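Local atomic coordinates of putative pneumococcal surface protein (Streptococcus pneumoniae, PDB entry 4CNL), a protein that probably attaches to the pneumococcal surface by binding the choline groups of cell-wall teichoic acid through a domain of choline-binding repeats. Residues S29-A34 with I44-Y49. Sequence-based numbering, arbitrary orientation. Where two conformers were deposited one is given.
Sequences SYYLKA and IYDSSY. With CHT (choline ion), chain D; CHT (choline ion), chain I.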
loop_
_atom_site.group_PDB
_atom_site.type_symbol
_atom_site.label_atom_id
_atom_site.label_comp_id
_atom_site.label_asym_id
_atom_site.label_seq_id
_atom_site.Cartn_x
_atom_site.Cartn_y
_atom_site.Cartn_z
ATOM N N SER A 29 -23.145 5.850 5.897
ATOM C CA SER A 29 -21.851 6.065 5.257
ATOM C C SER A 29 -21.321 7.491 5.416
ATOM O O SER A 29 -20.251 7.834 4.900
ATOM C CB SER A 29 -21.951 5.719 3.772
ATOM O OG SER A 29 -22.364 4.378 3.598
ATOM N N TYR A 30 -22.067 8.311 6.143
ATOM C CA TYR A 30 -21.779 9.741 6.254
ATOM C C TYR A 30 -21.367 10.136 7.655
ATOM O O TYR A 30 -21.765 9.507 8.641
ATOM C CB TYR A 30 -23.014 10.552 5.832
ATOM C CG TYR A 30 -23.541 10.104 4.494
ATOM C CD1 TYR A 30 -23.016 10.623 3.317
ATOM C CD2 TYR A 30 -24.533 9.133 4.408
ATOM C CE1 TYR A 30 -23.476 10.197 2.081
ATOM C CE2 TYR A 30 -24.999 8.702 3.173
ATOM C CZ TYR A 30 -24.468 9.244 2.017
ATOM O OH TYR A 30 -24.928 8.827 0.789
ATOM N N TYR A 31 -20.570 11.195 7.749
ATOM C CA TYR A 31 -20.099 11.657 9.045
ATOM C C TYR A 31 -20.574 13.078 9.326
ATOM O O TYR A 31 -20.359 13.971 8.509
ATOM C CB TYR A 31 -18.561 11.601 9.110
ATOM C CG TYR A 31 -18.057 11.986 10.470
ATOM C CD1 TYR A 31 -18.094 11.071 11.520
ATOM C CD2 TYR A 31 -17.592 13.276 10.729
ATOM C CE1 TYR A 31 -17.666 11.421 12.791
ATOM C CE2 TYR A 31 -17.145 13.636 11.998
ATOM C CZ TYR A 31 -17.194 12.701 13.026
ATOM O OH TYR A 31 -16.780 13.027 14.300
ATOM N N LEU A 32 -21.208 13.281 10.481
ATOM C CA LEU A 32 -21.670 14.606 10.888
ATOM C C LEU A 32 -20.648 15.246 11.819
ATOM O O LEU A 32 -20.271 14.673 12.849
ATOM C CB LEU A 32 -23.040 14.524 11.571
ATOM C CG LEU A 32 -24.273 14.132 10.739
ATOM C CD1 LEU A 32 -24.339 14.899 9.433
ATOM C CD2 LEU A 32 -24.311 12.615 10.480
ATOM N N LYS A 33 -20.198 16.440 11.454
ATOM C CA LYS A 33 -19.129 17.112 12.188
ATOM C C LYS A 33 -19.639 17.810 13.458
ATOM O O LYS A 33 -20.796 17.655 13.842
ATOM C CB LYS A 33 -18.424 18.100 11.257
ATOM C CG LYS A 33 -17.783 17.404 10.061
ATOM C CD LYS A 33 -16.999 18.363 9.158
ATOM C CE LYS A 33 -17.926 19.277 8.369
ATOM N NZ LYS A 33 -17.177 20.054 7.322
ATOM N N ALA A 34 -18.767 18.570 14.115
ATOM C CA ALA A 34 -19.093 19.132 15.424
ATOM C C ALA A 34 -20.258 20.117 15.383
ATOM O O ALA A 34 -20.975 20.283 16.376
ATOM C CB ALA A 34 -17.853 19.803 16.032
ATOM N N ILE A 44 -11.262 13.114 8.085
ATOM C CA ILE A 44 -11.706 13.179 9.469
ATOM C C ILE A 44 -11.016 12.101 10.295
ATOM O O ILE A 44 -10.937 10.953 9.859
ATOM C CB ILE A 44 -13.251 12.993 9.569
ATOM C CG1 ILE A 44 -13.978 14.277 9.170
ATOM C CG2 ILE A 44 -13.654 12.543 10.966
ATOM C CD1 ILE A 44 -13.841 15.386 10.173
ATOM N N TYR A 45 -10.502 12.463 11.470
ATOM C CA TYR A 45 -10.021 11.456 12.403
ATOM C C TYR A 45 -11.102 11.121 13.417
ATOM O O TYR A 45 -11.592 11.993 14.144
ATOM C CB TYR A 45 -8.748 11.904 13.133
ATOM C CG TYR A 45 -8.127 10.778 13.921
ATOM C CD1 TYR A 45 -7.246 9.887 13.317
ATOM C CD2 TYR A 45 -8.438 10.582 15.258
ATOM C CE1 TYR A 45 -6.685 8.840 14.031
ATOM C CE2 TYR A 45 -7.877 9.537 15.984
ATOM C CZ TYR A 45 -7.001 8.668 15.364
ATOM O OH TYR A 45 -6.442 7.620 16.082
ATOM N N ASP A 46 -11.483 9.852 13.459
ATOM C CA ASP A 46 -12.474 9.395 14.425
ATOM C C ASP A 46 -11.753 8.808 15.629
ATOM O O ASP A 46 -11.118 7.760 15.526
ATOM C CB ASP A 46 -13.413 8.362 13.796
ATOM C CG ASP A 46 -14.644 8.118 14.639
ATOM O OD1 ASP A 46 -14.499 8.060 15.872
ATOM O OD2 ASP A 46 -15.754 7.995 14.080
ATOM N N SER A 47 -11.850 9.480 16.774
ATOM C CA SER A 47 -11.109 9.040 17.951
ATOM C C SER A 47 -11.643 7.714 18.479
ATOM O O SER A 47 -10.922 6.973 19.148
ATOM C CB SER A 47 -11.163 10.100 19.053
ATOM O OG SER A 47 -10.458 11.269 18.675
ATOM N N SER A 48 -12.900 7.410 18.164
ATOM C CA SER A 48 -13.531 6.196 18.677
ATOM C C SER A 48 -13.145 4.960 17.870
ATOM O O SER A 48 -13.157 3.844 18.394
ATOM C CB SER A 48 -15.055 6.353 18.708
ATOM O OG SER A 48 -15.585 6.588 17.414
ATOM N N TYR A 49 -12.809 5.158 16.596
ATOM C CA TYR A 49 -12.325 4.067 15.753
ATOM C C TYR A 49 -10.808 4.075 15.653
ATOM O O TYR A 49 -10.225 3.177 15.046
ATOM C CB TYR A 49 -12.921 4.151 14.343
ATOM C CG TYR A 49 -14.366 3.718 14.244
ATOM C CD1 TYR A 49 -14.699 2.394 13.992
ATOM C CD2 TYR A 49 -15.396 4.633 14.394
ATOM C CE1 TYR A 49 -16.019 1.994 13.897
ATOM C CE2 TYR A 49 -16.719 4.242 14.304
ATOM C CZ TYR A 49 -17.023 2.922 14.054
ATOM O OH TYR A 49 -18.339 2.532 13.961
HETATM C C4 CHT D . -26.198 14.027 -0.449
HETATM C C5 CHT D . -26.098 13.758 1.051
HETATM C C6 CHT D . -27.223 11.734 0.547
HETATM C C7 CHT D . -26.786 12.329 2.780
HETATM C C8 CHT D . -28.400 13.512 1.529
HETATM O O6 CHT D . -24.888 14.074 -1.003
HETATM N N1 CHT D . -27.133 12.835 1.474
HETATM C C4 CHT I . -18.220 1.333 8.113
HETATM C C5 CHT I . -17.843 1.924 9.468
HETATM C C6 CHT I . -19.214 3.854 9.212
HETATM C C7 CHT I . -17.336 3.875 10.654
HETATM C C8 CHT I . -17.048 3.826 8.321
HETATM O O6 CHT I . -19.588 0.948 8.125
HETATM N N1 CHT I . -17.864 3.372 9.415
#
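Two successive beta-hairpins of a choline-binding repeat array meet where Y31, on strand 30-32, packs against I44, on strand 42-46. The strands share no sheet: the CA atoms of Y31 and I44 are 8.5 Å apart, 30-32 pairs with 25-27 while 42-46 pairs with 51-55, and every close contact between 29-34 and 44-49 is made by side chains. With CG anti to the backbone N (chi1 -176°), Y31 reaches across to I44, and the two side chains cross at about a right angle. The I44 branch CG2 sits over one face of the phenol, 4.0 Å from the ring centroid and 20° off the ring normal, which defines a CH-pi contact. Its shift toward the rim is evident at Y31 CE2, 3.8 Å from I44 CG2. The Y31 ring also meets W26 edge-to-face, and K33, whose CG approaches I44 CD1, turns its ammonium to a salt bridge with E42.

D46 joins the cluster through OD2, which comes within 4.1 Å of Y31 CE1, the ring and carboxylate planes being 64° apart. That oxygen accepts a hydrogen bond from W26 NE1, and W26 lines the choline pocket to which Y49 belongs. The other oxygen builds an Asx turn: S48 N donates to D46 OD1 over 2.9 Å, nearly along the C-O axis, and Y49 N adds a weak bond. Both carboxylate oxygens of this buried aspartate are thus engaged, consistent with a fixed carboxylate orientation between turn and tryptophan. The contact stands between two choline sites. Over the centre of the Y30 ring, methyl C7 of one choline lies 3.8 Å above the plane; on the Y49 ring, C7 of the second choline is displaced toward the rim, 3.5 Å from Y49 CZ.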